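Alpha-L-rhamnosidase (Streptomyces avermitilis, PDB 3W5M) hydrolyses terminal non-reducing alpha-L-rhamnose from flavonoid glycosides and gum arabic, and binds L-rhamnose through a calcium-dependent carbohydrate-binding module, CBM67. Local coordinates at residues 121-126 / 459-464; 372-377 / 397-402; 953-958 / 970-975; 945-950 / 978-983. All coordinates share one frame; numbering follows the deposited sequence.

Contact 1: 121-126 / 459-464; sequences KWISAP and LAVRGA
The carbonyl oxygen of Arg462 is gripped twice by the opposing strand. Ser124 N donates to Arg462 O at 3.0 Å with an N-H...O angle of 166°, and Ile123 CA adds a weaker CA-H...O contact to the same Arg462 O at 3.4 Å. The return bond, Arg462 N to Ser124 O, closes the antiparallel hydrogen-bonded pair. Two residues on, Ala464 N reaches Trp122 O at 3.3 Å, well above the carbonyl plane rather than on a lone pair, although the N-H...O angle is 169°. These bonds pair strand 123-124 with strand 459-463, more than 330 residues later in the chain, and so add it as an outermost strand to the seven-stranded antiparallel sheet of the rhamnosidase N-terminal beta-sandwich. Ser124 and Arg462 lie on one face, with Ser124 OG hydrogen-bonded to Pro397 O. Arg462 CG sits between backbone N and carbonyl carbon (chi1 53°), which lays the start of the chain along the other strand: Arg462 CD rests 3.7 Å from Ala125 O, a buried acceptor lacking any partner in the model, and also touches Pro126 CA. Replaced by alanine, this residue would lose CG and CD, which is likely to strip the Ala125 carbonyl and the flank of Pro126 of their aliphatic cover. At the far end Pro126 CG meets Leu459 CB at 3.7 Å. Nearer the middle, Ile123 CG2 approaches Val461 CG2 at 4.1 Å.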
loop_
_atom_site.group_PDB
_atom_site.type_symbol
_atom_site.label_atom_id
_atom_site.label_comp_id
_atom_site.label_asym_id
_atom_site.label_seq_id
_atom_site.Cartn_x
_atom_site.Cartn_y
_atom_site.Cartn_z
ATOM N N LYS A 121 -19.703 7.524 -19.705
ATOM C CA LYS A 121 -19.717 6.074 -19.961
ATOM C C LYS A 121 -18.336 5.460 -19.774
ATOM O O LYS A 121 -17.307 6.086 -20.106
ATOM C CB LYS A 121 -20.164 5.761 -21.398
ATOM C CG LYS A 121 -21.343 6.558 -21.936
ATOM C CD LYS A 121 -22.646 6.233 -21.248
ATOM C CE LYS A 121 -23.809 6.672 -22.140
ATOM N NZ LYS A 121 -24.994 7.082 -21.339
ATOM N N TRP A 122 -18.311 4.224 -19.277
ATOM C CA TRP A 122 -17.061 3.487 -19.182
ATOM C C TRP A 122 -16.545 3.176 -20.571
ATOM O O TRP A 122 -17.270 2.613 -21.398
ATOM C CB TRP A 122 -17.272 2.196 -18.420
ATOM C CG TRP A 122 -17.536 2.407 -16.977
ATOM C CD1 TRP A 122 -18.775 2.450 -16.341
ATOM C CD2 TRP A 122 -16.556 2.597 -15.965
ATOM N NE1 TRP A 122 -18.597 2.658 -14.991
ATOM C CE2 TRP A 122 -17.248 2.730 -14.729
ATOM C CE3 TRP A 122 -15.147 2.669 -15.975
ATOM C CZ2 TRP A 122 -16.583 2.945 -13.525
ATOM C CZ3 TRP A 122 -14.493 2.888 -14.761
ATOM C CH2 TRP A 122 -15.211 3.021 -13.563
ATOM N N ILE A 123 -15.278 3.506 -20.833
ATOM C CA ILE A 123 -14.682 3.176 -22.118
ATOM C C ILE A 123 -13.339 2.459 -21.972
ATOM O O ILE A 123 -12.599 2.674 -20.994
ATOM C CB ILE A 123 -14.495 4.403 -23.027
ATOM C CG1 ILE A 123 -13.561 5.436 -22.367
ATOM C CG2 ILE A 123 -15.838 4.997 -23.461
ATOM C CD1 ILE A 123 -13.235 6.608 -23.276
ATOM N N SER A 124 -13.014 1.661 -22.988
ATOM C CA SER A 124 -11.770 0.877 -23.056
ATOM C C SER A 124 -11.160 1.056 -24.437
ATOM O O SER A 124 -11.882 1.345 -25.390
ATOM C CB SER A 124 -12.081 -0.603 -22.902
ATOM O OG SER A 124 -12.318 -0.976 -21.563
ATOM N N ALA A 125 -9.846 0.847 -24.559
ATOM C CA ALA A 125 -9.234 0.713 -25.887
ATOM C C ALA A 125 -9.784 -0.566 -26.551
ATOM O O ALA A 125 -10.145 -1.513 -25.841
ATOM C CB ALA A 125 -7.722 0.640 -25.769
ATOM N N PRO A 126 -9.867 -0.593 -27.901
ATOM C CA PRO A 126 -10.429 -1.763 -28.592
ATOM C C PRO A 126 -9.507 -2.989 -28.546
ATOM O O PRO A 126 -8.339 -2.865 -28.141
ATOM C CB PRO A 126 -10.608 -1.243 -30.025
ATOM C CG PRO A 126 -9.486 -0.269 -30.177
ATOM C CD PRO A 126 -9.443 0.447 -28.863
ATOM N N LEU A 459 -7.888 4.335 -33.208
ATOM C CA LEU A 459 -9.061 3.463 -33.344
ATOM C C LEU A 459 -10.208 3.913 -32.455
ATOM O O LEU A 459 -9.963 4.465 -31.387
ATOM C CB LEU A 459 -8.687 2.015 -33.011
ATOM C CG LEU A 459 -7.528 1.416 -33.815
ATOM C CD1 LEU A 459 -7.100 0.071 -33.228
ATOM C CD2 LEU A 459 -7.925 1.300 -35.288
ATOM N N ALA A 460 -11.457 3.680 -32.881
ATOM C CA ALA A 460 -12.602 3.962 -32.012
ATOM C C ALA A 460 -12.457 3.153 -30.721
ATOM O O ALA A 460 -12.060 1.979 -30.760
ATOM C CB ALA A 460 -13.920 3.603 -32.706
ATOM N N VAL A 461 -12.730 3.797 -29.587
ATOM C CA VAL A 461 -12.843 3.086 -28.303
ATOM C C VAL A 461 -14.051 2.169 -28.303
ATOM O O VAL A 461 -14.902 2.249 -29.175
ATOM C CB VAL A 461 -12.949 4.066 -27.117
ATOM C CG1 VAL A 461 -11.676 4.880 -26.981
ATOM C CG2 VAL A 461 -14.179 4.958 -27.236
ATOM N N ARG A 462 -14.133 1.274 -27.331
ATOM C CA ARG A 462 -15.333 0.452 -27.184
ATOM C C ARG A 462 -15.934 0.762 -25.828
ATOM O O ARG A 462 -15.259 1.332 -24.942
ATOM C CB ARG A 462 -14.986 -1.030 -27.323
ATOM C CG ARG A 462 -13.872 -1.485 -26.393
ATOM C CD ARG A 462 -13.494 -2.936 -26.586
ATOM N NE ARG A 462 -14.484 -3.829 -26.005
ATOM C CZ ARG A 462 -14.285 -5.129 -25.814
ATOM N NH1 ARG A 462 -13.111 -5.683 -26.146
ATOM N NH2 ARG A 462 -15.257 -5.869 -25.283
ATOM N N GLY A 463 -17.215 0.447 -25.662
ATOM C CA GLY A 463 -17.794 0.448 -24.335
ATOM C C GLY A 463 -17.119 -0.702 -23.635
ATOM O O GLY A 463 -16.856 -1.744 -24.248
ATOM N N ALA A 464 -16.807 -0.506 -22.367
ATOM C CA ALA A 464 -16.199 -1.522 -21.535
ATOM C C ALA A 464 -17.199 -2.638 -21.239
ATOM O O ALA A 464 -18.398 -2.389 -21.136
ATOM C CB ALA A 464 -15.754 -0.885 -20.241
#

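Contact 2: 372-377 / 397-402; sequences LAAYVA and PALLAQ
Val376 faces Pro397 and Leu399 across the interior of a beta-sandwich, its two methyl groups divided between them. Strand 368-377 belongs to one sheet and strand 398-407 to the other; their local axes pass 7.4 Å apart with N-to-C directions at 142°, too far for backbone pairing, so side chains alone fill the interval, apart from one carbonyl at the end. In strand 372-377 the even-numbered residues point across it, while Ala373 and Tyr375 turn away, the ring of Tyr375 standing edge-to-face with Trp448 on the outer side. The facing segment alternates likewise, from Pro397 just ahead of its strand: Pro397 and Leu399 point inward, Ala398 outward.

The orientation of Val376 explains its double contact. With CG1 anti to the backbone N (chi1 -177°), that methyl meets the CB corner of the proline ring, Val376 CG1 to Pro397 CB 3.7 Å, and the other branch is directed at the leucine, Val376 CG2 to Leu399 CB 4.0 Å. Both pairs meet at a slant rather than end-on. Leu399 also extends with CG anti to its N (chi1 176°), carrying one branch further along the facing strand until Leu399 CD2 packs on the Ala374 methyl, 3.9 Å from Ala374 CB. Leu305 and Tyr329, from neighbouring strands, add to the apolar surroundings of Val376 and Leu399. The closest approach is where strand 368-377 ends and the proline ring lies against a peptide unit: Pro397 CB is 3.3 Å from Ala377 O, and Pro397 CG is 3.7 Å from Ala377 C.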
loop_
_atom_site.group_PDB
_atom_site.type_symbol
_atom_site.label_atom_id
_atom_site.label_comp_id
_atom_site.label_asym_id
_atom_site.label_seq_id
_atom_site.Cartn_x
_atom_site.Cartn_y
_atom_site.Cartn_z
ATOM N N LEU A 372 -8.871 16.412 -24.240
ATOM C CA LEU A 372 -8.791 15.682 -22.966
ATOM C C LEU A 372 -8.225 14.302 -23.319
ATOM O O LEU A 372 -8.561 13.725 -24.346
ATOM C CB LEU A 372 -10.167 15.604 -22.301
ATOM C CG LEU A 372 -10.250 14.868 -20.966
ATOM C CD1 LEU A 372 -9.475 15.621 -19.908
ATOM C CD2 LEU A 372 -11.714 14.710 -20.556
ATOM N N ALA A 373 -7.320 13.783 -22.495
ATOM C CA ALA A 373 -6.593 12.590 -22.885
ATOM C C ALA A 373 -6.252 11.788 -21.640
ATOM O O ALA A 373 -6.154 12.365 -20.571
ATOM C CB ALA A 373 -5.321 12.976 -23.582
ATOM N N ALA A 374 -6.061 10.479 -21.790
ATOM C CA ALA A 374 -5.631 9.676 -20.620
ATOM C C ALA A 374 -4.832 8.456 -21.034
ATOM O O ALA A 374 -5.084 7.888 -22.084
ATOM C CB ALA A 374 -6.839 9.271 -19.750
ATOM N N TYR A 375 -3.874 8.053 -20.188
ATOM C CA TYR A 375 -3.313 6.719 -20.231
ATOM C C TYR A 375 -4.210 5.867 -19.357
ATOM O O TYR A 375 -4.668 6.348 -18.323
ATOM C CB TYR A 375 -1.934 6.675 -19.602
ATOM C CG TYR A 375 -0.860 7.224 -20.515
ATOM C CD1 TYR A 375 -0.451 6.497 -21.636
ATOM C CD2 TYR A 375 -0.238 8.431 -20.237
ATOM C CE1 TYR A 375 0.529 6.991 -22.491
ATOM C CE2 TYR A 375 0.756 8.939 -21.090
ATOM C CZ TYR A 375 1.126 8.201 -22.210
ATOM O OH TYR A 375 2.096 8.656 -23.112
ATOM N N VAL A 376 -4.453 4.647 -19.804
ATOM C CA VAL A 376 -5.277 3.674 -19.050
ATOM C C VAL A 376 -4.540 2.334 -18.950
ATOM O O VAL A 376 -4.277 1.707 -19.974
ATOM C CB VAL A 376 -6.638 3.446 -19.739
ATOM C CG1 VAL A 376 -7.478 2.493 -18.859
ATOM C CG2 VAL A 376 -7.326 4.767 -19.962
ATOM N N ALA A 377 -4.226 1.879 -17.723
ATOM C CA ALA A 377 -3.373 0.690 -17.509
ATOM C C ALA A 377 -4.080 -0.373 -16.675
ATOM O O ALA A 377 -5.051 -0.058 -16.024
ATOM C CB ALA A 377 -2.087 1.094 -16.752
ATOM N N PRO A 397 -8.617 -2.899 -18.914
ATOM C CA PRO A 397 -8.956 -1.707 -18.144
ATOM C C PRO A 397 -9.930 -0.737 -18.820
ATOM O O PRO A 397 -10.044 -0.671 -20.063
ATOM C CB PRO A 397 -7.582 -1.052 -17.880
ATOM C CG PRO A 397 -6.723 -1.542 -18.971
ATOM C CD PRO A 397 -7.208 -2.920 -19.328
ATOM N N ALA A 398 -10.623 0.020 -17.984
ATOM C CA ALA A 398 -11.614 0.962 -18.435
ATOM C C ALA A 398 -11.503 2.299 -17.714
ATOM O O ALA A 398 -11.081 2.355 -16.568
ATOM C CB ALA A 398 -13.028 0.361 -18.269
ATOM N N LEU A 399 -11.886 3.361 -18.416
ATOM C CA LEU A 399 -11.846 4.754 -17.939
ATOM C C LEU A 399 -13.256 5.336 -17.806
ATOM O O LEU A 399 -14.106 5.129 -18.676
ATOM C CB LEU A 399 -11.054 5.618 -18.946
ATOM C CG LEU A 399 -10.986 7.116 -18.649
ATOM C CD1 LEU A 399 -10.118 7.458 -17.443
ATOM C CD2 LEU A 399 -10.529 7.895 -19.891
ATOM N N LEU A 400 -13.474 6.132 -16.762
ATOM C CA LEU A 400 -14.678 6.943 -16.634
ATOM C C LEU A 400 -14.240 8.382 -16.373
ATOM O O LEU A 400 -13.477 8.661 -15.439
ATOM C CB LEU A 400 -15.564 6.418 -15.487
ATOM C CG LEU A 400 -16.953 7.049 -15.346
ATOM C CD1 LEU A 400 -17.845 6.541 -16.478
ATOM C CD2 LEU A 400 -17.558 6.697 -14.003
ATOM N N ALA A 401 -14.657 9.312 -17.234
ATOM C CA ALA A 401 -14.223 10.716 -17.041
ATOM C C ALA A 401 -15.344 11.701 -17.367
ATOM O O ALA A 401 -16.070 11.510 -18.349
ATOM C CB ALA A 401 -12.993 11.010 -17.896
ATOM N N GLN A 402 -15.482 12.716 -16.537
ATOM C CA GLN A 402 -16.520 13.765 -16.709
ATOM C C GLN A 402 -15.936 15.127 -16.385
ATOM O O GLN A 402 -15.576 15.397 -15.258
ATOM C CB GLN A 402 -17.684 13.498 -15.767
ATOM C CG GLN A 402 -18.882 14.442 -15.873
ATOM C CD GLN A 402 -20.144 13.746 -15.345
ATOM O OE1 GLN A 402 -20.488 12.653 -15.807
ATOM N NE2 GLN A 402 -20.835 14.379 -14.395
#

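Contact 3: 953-958 / 970-975; sequences VTSARA and RWQQRS
Trp971 lies under Ala956 in a beta hairpin of the C-terminal domain; the segments 955-958 and 970-974 of its strands run antiparallel, at 178°. This is the tight face. Placed between backbone N and carbonyl carbon (chi1 62°), the indole folds back beneath the partner strand, so that Ala956 CB stands 3.4 Å above the ring plane, offset toward its rim. Val953 crosses at about a right angle, its CG1 3.8 Å from Trp971 CH2, and Trp971 NE1 is held by Ile930 O. With an alanine in its place, the Ile930 carbonyl would probably lose this donor and a gap is likely to open beside Ala956 and Val953.

Backbone bonds fix the register: Trp971 N donates to Ala956 O at 2.9 Å, Ala956 N returns the bond to Trp971 O, and Gln973 N reaches Thr954 O at 2.8 Å.

The other face, bearing Ser955, Gln972, Arg957 and Arg970, is looser and more solvent-exposed. Its two arginines run out as extended chains whose like charges do not touch, Arg957 NH1 forming a salt bridge with Glu603. Their contact is near the root: Arg957 CB to Arg970 CG, 4.1 Å.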
loop_
_atom_site.group_PDB
_atom_site.type_symbol
_atom_site.label_atom_id
_atom_site.label_comp_id
_atom_site.label_asym_id
_atom_site.label_seq_id
_atom_site.Cartn_x
_atom_site.Cartn_y
_atom_site.Cartn_z
ATOM N N VAL A 953 19.609 6.805 27.474
ATOM C CA VAL A 953 18.905 8.031 27.108
ATOM C C VAL A 953 18.986 9.056 28.241
ATOM O O VAL A 953 18.477 8.819 29.321
ATOM C CB VAL A 953 17.411 7.792 26.742
ATOM C CG1 VAL A 953 16.849 9.043 26.071
ATOM C CG2 VAL A 953 17.234 6.568 25.851
ATOM N N THR A 954 19.603 10.194 27.986
ATOM C CA THR A 954 19.646 11.243 29.001
ATOM C C THR A 954 18.975 12.516 28.504
ATOM O O THR A 954 18.998 13.565 29.164
ATOM C CB THR A 954 21.094 11.543 29.428
ATOM O OG1 THR A 954 21.855 11.984 28.289
ATOM C CG2 THR A 954 21.735 10.295 30.057
ATOM N N SER A 955 18.350 12.419 27.333
ATOM C CA SER A 955 17.988 13.606 26.597
ATOM C C SER A 955 17.010 13.156 25.528
ATOM O O SER A 955 17.297 12.205 24.819
ATOM C CB SER A 955 19.255 14.137 25.927
ATOM O OG SER A 955 19.144 15.508 25.624
ATOM N N ALA A 956 15.850 13.810 25.443
ATOM C CA ALA A 956 14.872 13.537 24.376
ATOM C C ALA A 956 14.001 14.746 24.087
ATOM O O ALA A 956 13.727 15.574 24.970
ATOM C CB ALA A 956 14.001 12.326 24.707
ATOM N N ARG A 957 13.554 14.856 22.842
ATOM C CA ARG A 957 12.646 15.919 22.455
ATOM C C ARG A 957 11.694 15.344 21.404
ATOM O O ARG A 957 12.097 14.527 20.585
ATOM C CB ARG A 957 13.424 17.135 21.942
ATOM C CG ARG A 957 13.395 17.348 20.448
ATOM C CD ARG A 957 14.579 18.172 19.965
ATOM N NE ARG A 957 14.310 18.814 18.674
ATOM C CZ ARG A 957 13.880 18.194 17.569
ATOM N NH1 ARG A 957 13.635 16.887 17.556
ATOM N NH2 ARG A 957 13.676 18.898 16.461
ATOM N N ALA A 958 10.424 15.735 21.473
ATOM C CA ALA A 958 9.403 15.204 20.561
ATOM C C ALA A 958 8.314 16.237 20.317
ATOM O O ALA A 958 8.037 17.084 21.178
ATOM C CB ALA A 958 8.787 13.942 21.137
ATOM N N ARG A 970 10.316 18.028 25.931
ATOM C CA ARG A 970 11.759 18.119 25.861
ATOM C C ARG A 970 12.268 17.935 27.276
ATOM O O ARG A 970 11.920 18.721 28.161
ATOM C CB ARG A 970 12.202 19.466 25.327
ATOM C CG ARG A 970 13.714 19.563 25.207
ATOM C CD ARG A 970 14.117 20.773 24.393
ATOM N NE ARG A 970 15.463 21.220 24.737
ATOM C CZ ARG A 970 15.904 22.469 24.587
ATOM N NH1 ARG A 970 15.106 23.418 24.099
ATOM N NH2 ARG A 970 17.146 22.777 24.936
ATOM N N TRP A 971 13.063 16.899 27.492
ATOM C CA TRP A 971 13.636 16.666 28.811
ATOM C C TRP A 971 15.123 16.350 28.746
ATOM O O TRP A 971 15.629 15.854 27.729
ATOM C CB TRP A 971 12.870 15.589 29.585
ATOM C CG TRP A 971 12.852 14.208 28.991
ATOM C CD1 TRP A 971 11.872 13.673 28.199
ATOM C CD2 TRP A 971 13.821 13.171 29.181
ATOM N NE1 TRP A 971 12.180 12.373 27.870
ATOM C CE2 TRP A 971 13.368 12.037 28.466
ATOM C CE3 TRP A 971 15.036 13.085 29.886
ATOM C CZ2 TRP A 971 14.092 10.834 28.421
ATOM C CZ3 TRP A 971 15.753 11.879 29.843
ATOM C CH2 TRP A 971 15.275 10.780 29.111
ATOM N N GLN A 972 15.815 16.652 29.848
ATOM C CA GLN A 972 17.261 16.471 29.946
ATOM C C GLN A 972 17.622 16.100 31.376
ATOM O O GLN A 972 17.141 16.741 32.319
ATOM C CB GLN A 972 17.967 17.757 29.551
ATOM C CG GLN A 972 19.485 17.681 29.548
ATOM C CD GLN A 972 20.120 18.916 28.925
ATOM O OE1 GLN A 972 19.439 19.905 28.631
ATOM N NE2 GLN A 972 21.429 18.868 28.721
ATOM N N GLN A 973 18.422 15.046 31.522
ATOM C CA GLN A 973 19.128 14.733 32.777
ATOM C C GLN A 973 20.564 15.236 32.697
ATOM O O GLN A 973 21.324 14.812 31.809
ATOM C CB GLN A 973 19.193 13.239 33.005
ATOM C CG GLN A 973 17.914 12.617 33.499
ATOM C CD GLN A 973 18.125 11.185 33.931
ATOM O OE1 GLN A 973 18.807 10.412 33.254
ATOM N NE2 GLN A 973 17.543 10.821 35.058
ATOM N N ARG A 974 20.944 16.133 33.609
ATOM C CA ARG A 974 22.334 16.556 33.705
ATOM C C ARG A 974 22.732 16.954 35.113
ATOM O O ARG A 974 21.910 17.443 35.890
ATOM C CB ARG A 974 22.655 17.661 32.709
ATOM C CG ARG A 974 23.978 17.425 31.997
ATOM C CD ARG A 974 24.088 18.250 30.723
ATOM N NE ARG A 974 23.581 19.609 30.924
ATOM C CZ ARG A 974 24.257 20.591 31.523
ATOM N NH1 ARG A 974 25.489 20.385 31.983
ATOM N NH2 ARG A 974 23.696 21.786 31.665
ATOM N N SER A 975 24.009 16.724 35.418
ATOM C CA SER A 975 24.592 16.874 36.762
ATOM C C SER A 975 23.612 16.729 37.920
ATOM O O SER A 975 23.457 17.647 38.718
ATOM C CB SER A 975 25.399 18.172 36.874
ATOM O OG SER A 975 24.578 19.286 36.625
#

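Contact 4: 945-950 / 978-983; sequences IRPRPG and FVLTCS
Pro949 and Phe978 make the closest approach of this contact, Pro949 CG to Phe978 CE1 at 3.8 Å, the two side chains crossing at about a right angle. Pro947 comes to the same aromatic ring at its edge, Pro947 CG lying 4.4 Å from Phe978 CZ and near the ring plane. The phenyl group is brought to them by a first torsion that sets CG anti to the backbone N (chi1 -174°), extending the ring from its strand toward the prolines.

Aliphatic contacts come next. Leu980 CD2 is shared by two partners, at 4.1 Å from Ile945 CG2 and 4.2 Å from Pro947 CG, and in both cases the side chains meet at a slant. The branch pointing this way wedges between consecutive inward residues of the facing segment.

The architecture is that of a beta-sandwich in the C-terminal domain. Strand 977-984 lies in a six-stranded antiparallel sheet, and 945-950 leaves strand 942-945 of the other sheet, running across the inner face with its end-to-end direction 150° from that of 978-982. Every second residue points inward on each side: Ile945, Pro947 and Pro949 against Cys982, Leu980 and Phe978. Val992 and Ile994 of the second sheet also pack on Leu980.

A sulfur contact ends the row, Ile945 CD1 to Cys982 SG at 4.0 Å, with Cys982 CB almost as near.

Among the polar groups, Arg946 points away from the strand; its NH2 forms a salt bridge with Asp1014, and the residue makes a cation-pi interaction with Trp993. Separately, Arg948 O accepts a hydrogen bond from Tyr871 OH.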
loop_
_atom_site.group_PDB
_atom_site.type_symbol
_atom_site.label_atom_id
_atom_site.label_comp_id
_atom_site.label_asym_id
_atom_site.label_seq_id
_atom_site.Cartn_x
_atom_site.Cartn_y
_atom_site.Cartn_z
ATOM N N ILE A 945 1.955 12.644 30.288
ATOM C CA ILE A 945 3.353 12.965 30.056
ATOM C C ILE A 945 4.201 12.304 31.131
ATOM O O ILE A 945 4.376 12.838 32.244
ATOM C CB ILE A 945 3.571 14.485 29.970
ATOM C CG1 ILE A 945 2.711 15.031 28.811
ATOM C CG2 ILE A 945 5.042 14.815 29.833
ATOM C CD1 ILE A 945 2.749 16.527 28.608
ATOM N N ARG A 946 4.731 11.139 30.777
ATOM C CA ARG A 946 5.450 10.289 31.720
ATOM C C ARG A 946 6.751 9.754 31.077
ATOM O O ARG A 946 6.834 8.569 30.743
ATOM C CB ARG A 946 4.529 9.165 32.200
ATOM C CG ARG A 946 5.127 8.336 33.323
ATOM C CD ARG A 946 4.162 7.321 33.900
ATOM N NE ARG A 946 4.775 6.747 35.092
ATOM C CZ ARG A 946 4.208 5.867 35.909
ATOM N NH1 ARG A 946 2.978 5.416 35.680
ATOM N NH2 ARG A 946 4.894 5.434 36.963
ATOM N N PRO A 947 7.741 10.650 30.864
ATOM C CA PRO A 947 9.046 10.206 30.382
ATOM C C PRO A 947 9.710 9.349 31.458
ATOM O O PRO A 947 9.693 9.720 32.643
ATOM C CB PRO A 947 9.820 11.513 30.182
ATOM C CG PRO A 947 9.114 12.531 31.025
ATOM C CD PRO A 947 7.679 12.121 30.981
ATOM N N ARG A 948 10.255 8.205 31.055
ATOM C CA ARG A 948 10.970 7.351 31.975
ATOM C C ARG A 948 12.411 7.187 31.517
ATOM O O ARG A 948 12.706 6.240 30.787
ATOM C CB ARG A 948 10.287 5.989 32.060
ATOM C CG ARG A 948 8.826 6.028 32.470
ATOM C CD ARG A 948 8.158 4.769 31.991
ATOM N NE ARG A 948 6.848 4.503 32.588
ATOM C CZ ARG A 948 6.668 3.862 33.739
ATOM N NH1 ARG A 948 7.713 3.458 34.446
ATOM N NH2 ARG A 948 5.446 3.624 34.185
ATOM N N PRO A 949 13.316 8.086 31.957
ATOM C CA PRO A 949 14.737 7.965 31.621
ATOM C C PRO A 949 15.269 6.604 32.050
ATOM O O PRO A 949 14.715 5.977 32.963
ATOM C CB PRO A 949 15.395 9.081 32.438
ATOM C CG PRO A 949 14.291 10.035 32.750
ATOM C CD PRO A 949 13.093 9.161 32.940
ATOM N N GLY A 950 16.314 6.140 31.368
ATOM C CA GLY A 950 16.774 4.762 31.501
ATOM C C GLY A 950 17.740 4.476 30.369
ATOM O O GLY A 950 17.979 5.351 29.512
ATOM N N PHE A 978 17.162 17.351 36.639
ATOM C CA PHE A 978 16.185 17.001 35.605
ATOM C C PHE A 978 15.389 18.259 35.235
ATOM O O PHE A 978 14.890 18.968 36.114
ATOM C CB PHE A 978 15.265 15.904 36.149
ATOM C CG PHE A 978 14.291 15.346 35.146
ATOM C CD1 PHE A 978 14.661 14.305 34.289
ATOM C CD2 PHE A 978 12.979 15.825 35.082
ATOM C CE1 PHE A 978 13.749 13.768 33.378
ATOM C CE2 PHE A 978 12.064 15.296 34.169
ATOM C CZ PHE A 978 12.451 14.270 33.313
ATOM N N VAL A 979 15.299 18.565 33.944
ATOM C CA VAL A 979 14.391 19.601 33.481
ATOM C C VAL A 979 13.473 19.015 32.390
ATOM O O VAL A 979 13.945 18.355 31.458
ATOM C CB VAL A 979 15.156 20.876 33.027
ATOM C CG1 VAL A 979 16.243 20.554 32.007
ATOM C CG2 VAL A 979 14.216 21.954 32.494
ATOM N N LEU A 980 12.165 19.214 32.543
ATOM C CA LEU A 980 11.201 18.883 31.494
ATOM C C LEU A 980 10.429 20.137 31.104
ATOM O O LEU A 980 9.937 20.866 31.974
ATOM C CB LEU A 980 10.239 17.786 31.961
ATOM C CG LEU A 980 8.969 17.477 31.141
ATOM C CD1 LEU A 980 9.280 16.863 29.782
ATOM C CD2 LEU A 980 8.129 16.509 31.941
ATOM N N THR A 981 10.347 20.418 29.803
ATOM C CA THR A 981 9.413 21.435 29.326
ATOM C C THR A 981 8.379 20.710 28.460
ATOM O O THR A 981 8.647 19.630 27.919
ATOM C CB THR A 981 10.089 22.550 28.501
ATOM O OG1 THR A 981 10.862 21.966 27.449
ATOM C CG2 THR A 981 11.006 23.431 29.370
ATOM N N CYS A 982 7.189 21.280 28.350
ATOM C CA CYS A 982 6.205 20.705 27.460
ATOM C C CYS A 982 5.248 21.762 26.992
ATOM O O CYS A 982 5.162 22.852 27.572
ATOM C CB CYS A 982 5.489 19.507 28.115
ATOM S SG CYS A 982 4.611 19.863 29.652
ATOM N N SER A 983 4.566 21.454 25.897
ATOM C CA SER A 983 3.572 22.339 25.317
ATOM C C SER A 983 2.319 21.488 25.144
ATOM O O SER A 983 2.377 20.406 24.561
ATOM C CB SER A 983 4.083 22.925 23.992
ATOM O OG SER A 983 3.154 23.842 23.435
#

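The four contacts form two clusters, on opposite sides of the chain's centre. Contacts 1 and 2, with centres 9 Å apart, share the beta-sandwich of the rhamnosidase N-terminal domain; contact 2 is nested within the loop closed by contact 1, and the backbone hydrogen bond between Leu399 N and Ile123 O (2.8 Å) ties the short edge strand to the second sheet. Contacts 3 and 4, 7 Å apart between centres, lie in the C-terminal domain, contact 3 nested in contact 4; strands 965-974 and 977-984 are sheet neighbours, linked by the backbone hydrogen bond between Thr981 N and Arg970 O. Centres of the two clusters lie about 54 to 63 Å apart, so the two pairs belong to separate modules of this multidomain enzyme.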